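Local coordinates for putative glucoamylase (Bacteroides caccae ATCC 43185, PDB 4QT9), which probably hydrolyses glucose-containing polysaccharides as a putative glucoamylase built on an alpha/alpha toroid, at residues G310-G315 / S355-R360; W314-S319 / G337-T342; L291-R296 / V349-Y354; G374-F379 / Q388-I393. All blocks are in the same frame, centred on the assembly; numbering follows the deposited sequence.

Going down the chain, helix 284-301 supplies the first half of contact 3 and the loop that follows supplies the first half of contact 1. W314 and G315 end that half and also begin contact 2, which is the first to close, at 337-342. Contact 3 closes next, at 349-354, and contact 1 just after it on helix 352-364, so the two cross, while contact 2 lies within the span of contact 3 and shares its start with contact 1. Contact 4 comes later and closes its own short loop, 374-379 with 388-393, at the start of helix 392-406. It touches contacts 1 and 2, through residues such as F379 and D377, while about 11 Å separates its nearest atoms from contact 3.

Contact 1. Residues G310-G315 / S355-R360; sequences GPDCWG and SLQVMR
V358 reaches out from its helix with CG2 and sets that methyl over one face of the W314 indole. It is a CH-pi contact: CG2 of V358 lies 3.5 Å from the centroid of the five-membered ring, 28° off the ring normal, and the two side chains cross at about a right angle. The indole stands there because chi1 of W314 (56°) places CG between its own N and carbonyl carbon. The backbones meet as well, V358 CA directing its hydrogen at D312 O across 3.4 Å.

The polar side is carried by Q357, whose chain runs straight out beyond CG toward the type I turn from G310 to C313. Its NE2 donates to D312 OD1 over 3.0 Å with an N-H...O angle of 161°. The acceptor lies close to the amide plane, but the donor comes in from above the carboxylate plane, and the two flat groups are turned almost perpendicular. At the other end of the amide, OE1 of Q357 takes a bond from a water that accepts from W314 NE1 and donates to P311 O. The D312 carboxylate and the water thus hold the Q357 amide at both its polar ends. A leucine here would probably cost D312 OD1 its amide donor and deprive the water of one acceptor.

In the fold, the contact lays the loop after helix 284-301 against helix 352-364. The W314 ring is also packed by T292, R296 and C299 of helix 284-301 and by A344 of helix 341-345, while R360 on helix 352-364 forms a salt bridge with D21 of helix 21-37.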
loop_
_atom_site.group_PDB
_atom_site.type_symbol
_atom_site.label_atom_id
_atom_site.label_comp_id
_atom_site.label_asym_id
_atom_site.label_seq_id
_atom_site.Cartn_x
_atom_site.Cartn_y
_atom_site.Cartn_z
ATOM N N GLY A 310 17.763 17.316 -0.585
ATOM C CA GLY A 310 19.018 17.021 0.104
ATOM C C GLY A 310 18.935 15.856 1.078
ATOM O O GLY A 310 17.930 15.154 1.093
ATOM N N PRO A 311 19.968 15.626 1.935
ATOM C CA PRO A 311 19.917 14.471 2.868
ATOM C C PRO A 311 18.817 14.562 3.919
ATOM O O PRO A 311 18.382 13.529 4.418
ATOM C CB PRO A 311 21.299 14.469 3.531
ATOM C CG PRO A 311 22.151 15.384 2.684
ATOM C CD PRO A 311 21.241 16.368 2.052
ATOM N N ASP A 312 18.352 15.778 4.245
ATOM C CA ASP A 312 17.269 15.980 5.213
ATOM C C ASP A 312 15.905 16.024 4.516
ATOM O O ASP A 312 14.886 16.040 5.194
ATOM C CB ASP A 312 17.486 17.287 6.004
ATOM C CG ASP A 312 18.780 17.355 6.799
ATOM O OD1 ASP A 312 18.923 16.576 7.779
ATOM O OD2 ASP A 312 19.640 18.204 6.460
ATOM N N CYS A 313 15.875 16.105 3.180
ATOM C CA CYS A 313 14.604 16.223 2.464
ATOM C C CYS A 313 14.679 15.494 1.124
ATOM O O CYS A 313 15.240 16.002 0.150
ATOM C CB CYS A 313 14.219 17.693 2.288
ATOM S SG CYS A 313 12.553 17.944 1.628
ATOM N N TRP A 314 14.140 14.269 1.098
ATOM C CA TRP A 314 14.146 13.433 -0.098
ATOM C C TRP A 314 12.925 12.522 -0.090
ATOM O O TRP A 314 12.290 12.363 0.953
ATOM C CB TRP A 314 15.449 12.578 -0.199
ATOM C CG TRP A 314 15.726 11.696 0.989
ATOM C CD1 TRP A 314 16.485 12.013 2.084
ATOM C CD2 TRP A 314 15.286 10.342 1.180
ATOM N NE1 TRP A 314 16.536 10.946 2.952
ATOM C CE2 TRP A 314 15.808 9.902 2.421
ATOM C CE3 TRP A 314 14.522 9.448 0.412
ATOM C CZ2 TRP A 314 15.574 8.616 2.918
ATOM C CZ3 TRP A 314 14.275 8.172 0.915
ATOM C CH2 TRP A 314 14.784 7.773 2.163
ATOM N N GLY A 315 12.634 11.902 -1.223
ATOM C CA GLY A 315 11.523 10.962 -1.298
ATOM C C GLY A 315 10.594 11.253 -2.451
ATOM O O GLY A 315 9.725 12.126 -2.353
ATOM N N SER A 355 15.426 7.861 7.087
ATOM C CA SER A 355 13.999 8.152 7.128
ATOM C C SER A 355 13.639 9.003 8.324
ATOM O O SER A 355 12.779 9.868 8.191
ATOM C CB SER A 355 13.182 6.867 7.143
ATOM O OG SER A 355 13.390 6.146 5.941
ATOM N N LEU A 356 14.282 8.769 9.488
ATOM C CA LEU A 356 14.003 9.563 10.687
ATOM C C LEU A 356 14.532 10.990 10.507
ATOM O O LEU A 356 13.973 11.926 11.079
ATOM C CB LEU A 356 14.588 8.895 11.933
ATOM C CG LEU A 356 13.710 7.820 12.569
ATOM C CD1 LEU A 356 14.488 6.965 13.531
ATOM C CD2 LEU A 356 12.526 8.434 13.289
ATOM N N GLN A 357 15.575 11.157 9.665
ATOM C CA GLN A 357 16.183 12.441 9.322
ATOM C C GLN A 357 15.168 13.306 8.590
ATOM O O GLN A 357 15.000 14.481 8.908
ATOM C CB GLN A 357 17.411 12.207 8.431
ATOM C CG GLN A 357 18.585 13.062 8.789
ATOM C CD GLN A 357 19.725 12.869 7.825
ATOM O OE1 GLN A 357 20.096 11.736 7.476
ATOM N NE2 GLN A 357 20.311 13.986 7.386
ATOM N N VAL A 358 14.466 12.701 7.626
ATOM C CA VAL A 358 13.456 13.403 6.845
ATOM C C VAL A 358 12.237 13.661 7.730
ATOM O O VAL A 358 11.695 14.777 7.697
ATOM C CB VAL A 358 13.119 12.602 5.564
ATOM C CG1 VAL A 358 11.953 13.220 4.796
ATOM C CG2 VAL A 358 14.351 12.521 4.674
HETATM N N MSE A 359 11.854 12.672 8.574
HETATM C CA MSE A 359 10.707 12.818 9.475
HETATM C C MSE A 359 10.902 14.003 10.430
HETATM O O MSE A 359 9.987 14.799 10.601
HETATM C CB MSE A 359 10.458 11.540 10.272
HETATM C CG MSE A 359 9.100 11.546 10.976
HETATM SE SE MSE A 359 8.895 10.022 12.178
HETATM C CE MSE A 359 9.222 8.595 10.985
ATOM N N ARG A 360 12.093 14.104 11.036
ATOM C CA ARG A 360 12.493 15.175 11.963
ATOM C C ARG A 360 12.463 16.551 11.249
ATOM O O ARG A 360 11.917 17.527 11.814
ATOM C CB ARG A 360 13.899 14.844 12.531
ATOM C CG ARG A 360 14.684 15.966 13.220
ATOM C CD ARG A 360 14.427 16.056 14.708
ATOM N NE ARG A 360 14.657 14.788 15.404
ATOM C CZ ARG A 360 13.979 14.400 16.479
ATOM N NH1 ARG A 360 13.030 15.177 16.990
ATOM N NH2 ARG A 360 14.243 13.234 17.050
HETATM O O HOH W 1 19.046 11.133 4.834
#

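Contact 2. Residues W314-S319 / G337-T342; sequences WGLTAS and GVISPT
S340 and S319 make the tightest meeting, OG to OG at 2.6 Å, a hydrogen bond in which either hydroxyl may be the donor. The S319 oxygen gets there with chi1 at 64°, lodged between its own N and carbonyl carbon, which swings it toward 337-342. A second direct bond joins the backbones: S340 N donates to G315 O over 3.2 Å, almost perfectly straight at the hydrogen (176°). Next to it the chain passes G315 at backbone angles that suit a residue without a side chain, and a CB there would come within 3.5 Å of S340 O. L316 CD2 presses on V338 O. Methyls pack as well: CG2 of T317 meets CG2 of T342 at 3.6 Å as the two side chains cross at about a right angle.

Elsewhere the fit is slacker and partly made by water. L316 CD2 and I339 CD1 are 4.3 Å apart. One water donates to both W314 O and S340 O. A second accepts from T317 N, can donate to V338 O and sits 2.7 Å from S340 OG, with more acceptors around it than protons to give. The threonine hydroxyls turn elsewhere: T317 OG1 bonds to F262 N and T342 OG1 to D394 O.

All of this is buried, where the loop leading into strand 318-321 crosses the lead-in to helix 341-345. Most of the buried polar groups named here find a hydrogen-bond partner, and the two waters are probably integral to the contact, linking main-chain groups and, for the second, the S340 hydroxyl.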
loop_
_atom_site.group_PDB
_atom_site.type_symbol
_atom_site.label_atom_id
_atom_site.label_comp_id
_atom_site.label_asym_id
_atom_site.label_seq_id
_atom_site.Cartn_x
_atom_site.Cartn_y
_atom_site.Cartn_z
ATOM N N TRP A 314 14.140 14.269 1.098
ATOM C CA TRP A 314 14.146 13.433 -0.098
ATOM C C TRP A 314 12.925 12.522 -0.090
ATOM O O TRP A 314 12.290 12.363 0.953
ATOM C CB TRP A 314 15.449 12.578 -0.199
ATOM C CG TRP A 314 15.726 11.696 0.989
ATOM C CD1 TRP A 314 16.485 12.013 2.084
ATOM C CD2 TRP A 314 15.286 10.342 1.180
ATOM N NE1 TRP A 314 16.536 10.946 2.952
ATOM C CE2 TRP A 314 15.808 9.902 2.421
ATOM C CE3 TRP A 314 14.522 9.448 0.412
ATOM C CZ2 TRP A 314 15.574 8.616 2.918
ATOM C CZ3 TRP A 314 14.275 8.172 0.915
ATOM C CH2 TRP A 314 14.784 7.773 2.163
ATOM N N GLY A 315 12.634 11.902 -1.223
ATOM C CA GLY A 315 11.523 10.962 -1.298
ATOM C C GLY A 315 10.594 11.253 -2.451
ATOM O O GLY A 315 9.725 12.126 -2.353
ATOM N N LEU A 316 10.801 10.517 -3.564
ATOM C CA LEU A 316 10.014 10.658 -4.787
ATOM C C LEU A 316 9.136 9.439 -5.034
ATOM O O LEU A 316 9.629 8.315 -5.203
ATOM C CB LEU A 316 10.904 10.906 -6.015
ATOM C CG LEU A 316 11.804 12.128 -5.967
ATOM C CD1 LEU A 316 12.682 12.187 -7.200
ATOM C CD2 LEU A 316 11.019 13.376 -5.824
ATOM N N THR A 317 7.822 9.697 -5.108
ATOM C CA THR A 317 6.826 8.675 -5.380
ATOM C C THR A 317 5.594 9.297 -6.011
ATOM O O THR A 317 5.449 10.526 -5.995
ATOM C CB THR A 317 6.473 7.935 -4.087
ATOM O OG1 THR A 317 5.918 6.696 -4.471
ATOM C CG2 THR A 317 5.497 8.729 -3.191
ATOM N N ALA A 318 4.674 8.450 -6.492
ATOM C CA ALA A 318 3.388 8.872 -7.049
ATOM C C ALA A 318 2.562 9.624 -5.969
ATOM O O ALA A 318 2.502 9.179 -4.825
ATOM C CB ALA A 318 2.619 7.658 -7.556
ATOM N N SER A 319 2.020 10.810 -6.317
ATOM C CA SER A 319 1.232 11.647 -5.401
ATOM C C SER A 319 0.681 12.849 -6.133
ATOM O O SER A 319 1.007 13.068 -7.306
ATOM C CB SER A 319 2.100 12.138 -4.233
ATOM O OG SER A 319 3.151 12.996 -4.667
ATOM N N GLY A 337 10.006 18.406 -8.766
ATOM C CA GLY A 337 10.310 19.287 -7.636
ATOM C C GLY A 337 9.405 19.050 -6.459
ATOM O O GLY A 337 9.332 19.863 -5.534
ATOM N N VAL A 338 8.732 17.913 -6.475
ATOM C CA VAL A 338 7.741 17.562 -5.467
ATOM C C VAL A 338 8.253 16.439 -4.569
ATOM O O VAL A 338 8.628 15.370 -5.062
ATOM C CB VAL A 338 6.396 17.188 -6.143
ATOM C CG1 VAL A 338 5.410 16.643 -5.139
ATOM C CG2 VAL A 338 5.807 18.377 -6.910
ATOM N N ILE A 339 8.241 16.692 -3.243
ATOM C CA ILE A 339 8.613 15.709 -2.221
ATOM C C ILE A 339 7.304 15.192 -1.669
ATOM O O ILE A 339 6.397 15.986 -1.476
ATOM C CB ILE A 339 9.550 16.310 -1.105
ATOM C CG1 ILE A 339 10.944 16.757 -1.658
ATOM C CG2 ILE A 339 9.700 15.376 0.120
ATOM C CD1 ILE A 339 11.893 15.625 -2.321
ATOM N N SER A 340 7.184 13.872 -1.479
ATOM C CA SER A 340 6.023 13.217 -0.902
ATOM C C SER A 340 6.477 12.536 0.384
ATOM O O SER A 340 7.268 11.601 0.301
ATOM C CB SER A 340 5.413 12.218 -1.882
ATOM O OG SER A 340 5.262 12.803 -3.166
ATOM N N PRO A 341 6.049 13.038 1.584
ATOM C CA PRO A 341 6.501 12.437 2.862
ATOM C C PRO A 341 6.337 10.913 2.972
ATOM O O PRO A 341 7.178 10.269 3.589
ATOM C CB PRO A 341 5.638 13.157 3.906
ATOM C CG PRO A 341 5.359 14.491 3.298
ATOM C CD PRO A 341 5.159 14.197 1.830
ATOM N N THR A 342 5.331 10.324 2.305
ATOM C CA THR A 342 5.140 8.872 2.344
ATOM C C THR A 342 6.353 8.104 1.823
ATOM O O THR A 342 6.638 7.022 2.334
ATOM C CB THR A 342 3.864 8.453 1.603
ATOM O OG1 THR A 342 3.489 7.147 2.035
ATOM C CG2 THR A 342 3.992 8.518 0.058
HETATM O O HOH W 2 9.727 11.588 1.473
HETATM O O HOH W 3 7.425 12.908 -4.800
#

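Contact 3. Residues L291-R296 / V349-Y354; sequences LTLVNR and VYTPEY
R296 points its CG anti to the backbone N (chi1 177°) and stays extended as far as NE; the last torsion, chi4 at -92°, then lays the guanidinium over the ring of Y354. This cation-pi stack joins two helices of the alpha/alpha toroid, 284-301 and the beginning of 352-364. The planes lie 12° apart and R296 CZ is 3.5 Å from the centroid of the Y354 ring, nearly centred over its face. NE of R296 sits over CG of Y354 and NH2 over CE1, so the whole guanidinium shares in the contact, which probably also steadies its charge.

L293 comes to the same ring from another direction. Its CD2 meets CE2 of Y354 at 3.7 Å, at the edge and near the ring plane, so that the tyrosine is gripped on a face by the arginine and on its rim by the leucine. A serine in place of Y354 would probably leave the R296 guanidinium without its aromatic platform and free to swing, and open a gap beside L293.

Toward the N-terminal part of each segment the packing is by smaller groups. L293 CD2 also slides past T351 CG2 at 3.8 Å. T351 occupies the N-cap position of helix 352-364 but makes no capping bond with its side chain; its hydroxyl makes a weak bond to S347 O. T292 keeps its own hydroxyl bonded to M288 O and S347 OG and offers its methyl to T351: the two side chains reach each other tip to tip, T292 CG2 and T351 OG1 being 3.4 Å apart.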
loop_
_atom_site.group_PDB
_atom_site.type_symbol
_atom_site.label_atom_id
_atom_site.label_comp_id
_atom_site.label_asym_id
_atom_site.label_seq_id
_atom_site.Cartn_x
_atom_site.Cartn_y
_atom_site.Cartn_z
ATOM N N LEU A 291 16.590 0.283 -3.510
ATOM C CA LEU A 291 15.658 1.128 -4.257
ATOM C C LEU A 291 15.405 2.441 -3.469
ATOM O O LEU A 291 15.288 3.506 -4.077
ATOM C CB LEU A 291 14.352 0.384 -4.586
ATOM C CG LEU A 291 13.375 1.112 -5.493
ATOM C CD1 LEU A 291 13.970 1.371 -6.892
ATOM C CD2 LEU A 291 12.065 0.355 -5.598
ATOM N N THR A 292 15.401 2.359 -2.126
ATOM C CA THR A 292 15.274 3.516 -1.236
ATOM C C THR A 292 16.528 4.366 -1.386
ATOM O O THR A 292 16.440 5.597 -1.521
ATOM C CB THR A 292 15.043 3.082 0.248
ATOM O OG1 THR A 292 13.889 2.260 0.339
ATOM C CG2 THR A 292 14.857 4.258 1.183
ATOM N N LEU A 293 17.703 3.696 -1.394
ATOM C CA LEU A 293 18.966 4.413 -1.463
ATOM C C LEU A 293 19.155 5.114 -2.805
ATOM O O LEU A 293 19.679 6.232 -2.819
ATOM C CB LEU A 293 20.141 3.529 -1.104
ATOM C CG LEU A 293 20.157 3.086 0.361
ATOM C CD1 LEU A 293 21.226 2.038 0.592
ATOM C CD2 LEU A 293 20.339 4.255 1.297
ATOM N N VAL A 294 18.640 4.510 -3.901
ATOM C CA VAL A 294 18.653 5.107 -5.243
ATOM C C VAL A 294 17.817 6.407 -5.221
ATOM O O VAL A 294 18.256 7.428 -5.735
ATOM C CB VAL A 294 18.134 4.116 -6.322
ATOM C CG1 VAL A 294 17.692 4.843 -7.593
ATOM C CG2 VAL A 294 19.184 3.060 -6.642
ATOM N N ASN A 295 16.632 6.347 -4.611
ATOM C CA ASN A 295 15.692 7.462 -4.491
ATOM C C ASN A 295 16.341 8.641 -3.781
ATOM O O ASN A 295 16.299 9.756 -4.286
ATOM C CB ASN A 295 14.435 6.996 -3.724
ATOM C CG ASN A 295 13.235 7.840 -4.020
ATOM O OD1 ASN A 295 13.096 8.952 -3.503
ATOM N ND2 ASN A 295 12.405 7.375 -4.949
ATOM N N ARG A 296 16.969 8.368 -2.622
ATOM C CA ARG A 296 17.669 9.326 -1.775
ATOM C C ARG A 296 18.890 9.905 -2.525
ATOM O O ARG A 296 19.078 11.128 -2.525
ATOM C CB ARG A 296 18.085 8.633 -0.465
ATOM C CG ARG A 296 18.905 9.517 0.477
ATOM C CD ARG A 296 19.409 8.739 1.672
ATOM N NE ARG A 296 20.258 9.550 2.535
ATOM C CZ ARG A 296 21.580 9.625 2.417
ATOM N NH1 ARG A 296 22.207 8.953 1.463
ATOM N NH2 ARG A 296 22.280 10.390 3.236
ATOM N N VAL A 349 11.587 1.150 7.684
ATOM C CA VAL A 349 11.944 -0.267 7.942
ATOM C C VAL A 349 13.270 -0.661 7.221
ATOM O O VAL A 349 13.964 -1.569 7.681
ATOM C CB VAL A 349 10.799 -1.238 7.552
ATOM C CG1 VAL A 349 9.560 -0.998 8.410
ATOM C CG2 VAL A 349 10.464 -1.160 6.053
ATOM N N TYR A 350 13.609 0.030 6.112
ATOM C CA TYR A 350 14.816 -0.211 5.302
ATOM C C TYR A 350 15.985 0.708 5.655
ATOM O O TYR A 350 17.128 0.234 5.710
ATOM C CB TYR A 350 14.517 -0.015 3.804
ATOM C CG TYR A 350 13.387 -0.867 3.300
ATOM C CD1 TYR A 350 13.458 -2.254 3.359
ATOM C CD2 TYR A 350 12.243 -0.289 2.752
ATOM C CE1 TYR A 350 12.401 -3.050 2.930
ATOM C CE2 TYR A 350 11.183 -1.077 2.304
ATOM C CZ TYR A 350 11.271 -2.459 2.393
ATOM O OH TYR A 350 10.267 -3.257 1.919
ATOM N N THR A 351 15.711 2.025 5.786
ATOM C CA THR A 351 16.713 3.066 6.074
ATOM C C THR A 351 16.262 3.852 7.322
ATOM O O THR A 351 15.779 4.983 7.193
ATOM C CB THR A 351 16.906 3.962 4.831
ATOM O OG1 THR A 351 15.632 4.511 4.477
ATOM C CG2 THR A 351 17.488 3.195 3.639
ATOM N N PRO A 352 16.357 3.243 8.538
ATOM C CA PRO A 352 15.825 3.912 9.737
ATOM C C PRO A 352 16.376 5.325 9.997
ATOM O O PRO A 352 15.584 6.243 10.205
ATOM C CB PRO A 352 16.188 2.949 10.870
ATOM C CG PRO A 352 16.283 1.618 10.216
ATOM C CD PRO A 352 16.863 1.892 8.869
ATOM N N GLU A 353 17.711 5.513 9.944
ATOM C CA GLU A 353 18.349 6.807 10.218
ATOM C C GLU A 353 18.006 7.852 9.157
ATOM O O GLU A 353 17.629 8.965 9.523
ATOM C CB GLU A 353 19.872 6.671 10.374
ATOM C CG GLU A 353 20.320 5.939 11.636
ATOM C CD GLU A 353 19.811 6.457 12.973
ATOM O OE1 GLU A 353 19.889 7.684 13.217
ATOM O OE2 GLU A 353 19.347 5.624 13.788
ATOM N N TYR A 354 18.095 7.501 7.862
ATOM C CA TYR A 354 17.788 8.451 6.796
ATOM C C TYR A 354 16.313 8.828 6.810
ATOM O O TYR A 354 15.984 9.993 6.610
ATOM C CB TYR A 354 18.177 7.910 5.422
ATOM C CG TYR A 354 19.656 7.620 5.234
ATOM C CD1 TYR A 354 20.625 8.377 5.882
ATOM C CD2 TYR A 354 20.082 6.619 4.371
ATOM C CE1 TYR A 354 21.984 8.128 5.693
ATOM C CE2 TYR A 354 21.431 6.370 4.158
ATOM C CZ TYR A 354 22.380 7.123 4.821
ATOM O OH TYR A 354 23.702 6.860 4.580
#

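Contact 4. Residues G374-F379 / Q388-I393; sequences GFYDAF and QRYLAI
Y390 and G374 join two short strands here: 374-375, half of a small hairpin with 370-371, and 389-391, which pairs antiparallel with 50-52 and runs straight into helix 392-406. The phenol OH of Y390 donates to G374 O over 2.8 Å, arriving tilted 32° from the carbonyl plane, and accepts from F373 N. One backbone bond links the segments directly, D377 N to R389 O at 2.9 Å with 161° at the hydrogen.

D377, with CG anti to its N (chi1 -161°), turns its carboxylate toward L391. OD1 lies 2.6 Å from a water placed to donate to it, which itself accepts from L391 N but cannot serve every acceptor around it; D394 OD2 also approaches this OD1. OD2 accepts from Y320 N. Through OD2, and through the water on OD1, the carboxylate links strand 318-321 to the start of helix 392-406. F375 O rests near the plane of the Y390 ring, at its CE1 edge.

The rest is packing round the Y376 ring. It is set obliquely to Y390, and Q388 runs alongside, pointing the same way. Q388 CA makes a CH-pi contact over the Y376 face, 3.6 Å from the centroid, while Y376 CD1 comes within 3.4 Å of Y390 CZ.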
loop_
_atom_site.group_PDB
_atom_site.type_symbol
_atom_site.label_atom_id
_atom_site.label_comp_id
_atom_site.label_asym_id
_atom_site.label_seq_id
_atom_site.Cartn_x
_atom_site.Cartn_y
_atom_site.Cartn_z
ATOM N N GLY A 374 -1.675 14.115 10.037
ATOM C CA GLY A 374 -0.271 13.847 9.752
ATOM C C GLY A 374 0.263 14.693 8.611
ATOM O O GLY A 374 -0.297 15.746 8.275
ATOM N N PHE A 375 1.367 14.245 8.016
ATOM C CA PHE A 375 1.980 14.948 6.903
ATOM C C PHE A 375 1.064 14.989 5.706
ATOM O O PHE A 375 0.450 13.977 5.359
ATOM C CB PHE A 375 3.315 14.291 6.501
ATOM C CG PHE A 375 4.361 14.413 7.580
ATOM C CD1 PHE A 375 4.990 15.631 7.827
ATOM C CD2 PHE A 375 4.664 13.330 8.402
ATOM C CE1 PHE A 375 5.903 15.764 8.874
ATOM C CE2 PHE A 375 5.625 13.450 9.408
ATOM C CZ PHE A 375 6.250 14.661 9.626
ATOM N N TYR A 376 0.984 16.160 5.074
ATOM C CA TYR A 376 0.212 16.349 3.854
ATOM C C TYR A 376 0.857 15.540 2.724
ATOM O O TYR A 376 1.996 15.067 2.860
ATOM C CB TYR A 376 0.094 17.834 3.515
ATOM C CG TYR A 376 -0.755 18.594 4.508
ATOM C CD1 TYR A 376 -2.087 18.237 4.738
ATOM C CD2 TYR A 376 -0.272 19.743 5.132
ATOM C CE1 TYR A 376 -2.889 18.961 5.614
ATOM C CE2 TYR A 376 -1.069 20.473 6.021
ATOM C CZ TYR A 376 -2.376 20.083 6.247
ATOM O OH TYR A 376 -3.163 20.802 7.102
ATOM N N ASP A 377 0.095 15.304 1.652
ATOM C CA ASP A 377 0.482 14.391 0.558
ATOM C C ASP A 377 1.819 14.712 -0.159
ATOM O O ASP A 377 2.646 13.819 -0.397
ATOM C CB ASP A 377 -0.609 14.369 -0.502
ATOM C CG ASP A 377 -0.478 13.154 -1.350
ATOM O OD1 ASP A 377 -0.375 12.055 -0.778
ATOM O OD2 ASP A 377 -0.419 13.299 -2.594
ATOM N N ALA A 378 1.957 15.949 -0.600
ATOM C CA ALA A 378 3.119 16.350 -1.353
ATOM C C ALA A 378 3.311 17.828 -1.199
ATOM O O ALA A 378 2.402 18.486 -0.706
ATOM C CB ALA A 378 2.934 15.981 -2.813
ATOM N N PHE A 379 4.494 18.343 -1.567
ATOM C CA PHE A 379 4.785 19.779 -1.496
ATOM C C PHE A 379 5.966 20.106 -2.390
ATOM O O PHE A 379 6.826 19.260 -2.633
ATOM C CB PHE A 379 5.033 20.261 -0.038
ATOM C CG PHE A 379 6.295 19.720 0.601
ATOM C CD1 PHE A 379 7.508 20.387 0.458
ATOM C CD2 PHE A 379 6.275 18.530 1.322
ATOM C CE1 PHE A 379 8.677 19.869 1.013
ATOM C CE2 PHE A 379 7.440 18.026 1.894
ATOM C CZ PHE A 379 8.633 18.696 1.732
ATOM N N GLN A 388 -3.077 21.348 1.495
ATOM C CA GLN A 388 -3.541 20.786 2.748
ATOM C C GLN A 388 -4.464 19.627 2.383
ATOM O O GLN A 388 -5.677 19.669 2.603
ATOM C CB GLN A 388 -4.188 21.881 3.606
ATOM C CG GLN A 388 -3.227 23.061 3.825
ATOM C CD GLN A 388 -3.603 23.905 5.001
ATOM O OE1 GLN A 388 -4.785 24.113 5.303
ATOM N NE2 GLN A 388 -2.591 24.468 5.657
ATOM N N ARG A 389 -3.862 18.598 1.723
ATOM C CA ARG A 389 -4.583 17.445 1.182
ATOM C C ARG A 389 -3.889 16.156 1.522
ATOM O O ARG A 389 -2.665 16.105 1.676
ATOM C CB ARG A 389 -4.746 17.575 -0.353
ATOM C CG ARG A 389 -5.633 18.778 -0.740
ATOM C CD ARG A 389 -5.611 19.131 -2.203
ATOM N NE ARG A 389 -6.664 20.103 -2.493
ATOM C CZ ARG A 389 -7.122 20.399 -3.708
ATOM N NH1 ARG A 389 -6.596 19.823 -4.784
ATOM N NH2 ARG A 389 -8.111 21.271 -3.857
ATOM N N TYR A 390 -4.705 15.117 1.693
ATOM C CA TYR A 390 -4.278 13.759 1.983
ATOM C C TYR A 390 -4.838 12.771 1.003
ATOM O O TYR A 390 -5.909 13.001 0.441
ATOM C CB TYR A 390 -4.760 13.330 3.362
ATOM C CG TYR A 390 -4.272 14.195 4.496
ATOM C CD1 TYR A 390 -2.996 14.020 5.032
ATOM C CD2 TYR A 390 -5.101 15.147 5.075
ATOM C CE1 TYR A 390 -2.560 14.781 6.112
ATOM C CE2 TYR A 390 -4.671 15.916 6.156
ATOM C CZ TYR A 390 -3.403 15.716 6.680
ATOM O OH TYR A 390 -2.979 16.427 7.770
ATOM N N LEU A 391 -4.131 11.629 0.844
ATOM C CA LEU A 391 -4.570 10.455 0.088
ATOM C C LEU A 391 -4.402 9.253 0.975
ATOM O O LEU A 391 -3.317 9.082 1.549
ATOM C CB LEU A 391 -3.778 10.245 -1.227
ATOM C CG LEU A 391 -3.925 11.297 -2.313
ATOM C CD1 LEU A 391 -2.897 11.050 -3.398
ATOM C CD2 LEU A 391 -5.338 11.275 -2.907
ATOM N N ALA A 392 -5.440 8.403 1.078
ATOM C CA ALA A 392 -5.396 7.158 1.852
ATOM C C ALA A 392 -4.162 6.305 1.533
ATOM O O ALA A 392 -3.510 5.834 2.465
ATOM C CB ALA A 392 -6.671 6.324 1.603
ATOM N N ILE A 393 -3.829 6.131 0.244
ATOM C CA ILE A 393 -2.684 5.286 -0.192
ATOM C C ILE A 393 -1.315 5.889 0.196
ATOM O O ILE A 393 -0.314 5.185 0.152
ATOM C CB ILE A 393 -2.735 4.915 -1.708
ATOM C CG1 ILE A 393 -2.683 6.145 -2.642
ATOM C CG2 ILE A 393 -3.945 3.990 -2.025
ATOM C CD1 ILE A 393 -2.614 5.776 -4.162
HETATM O O HOH W 4 -1.603 11.997 1.515
#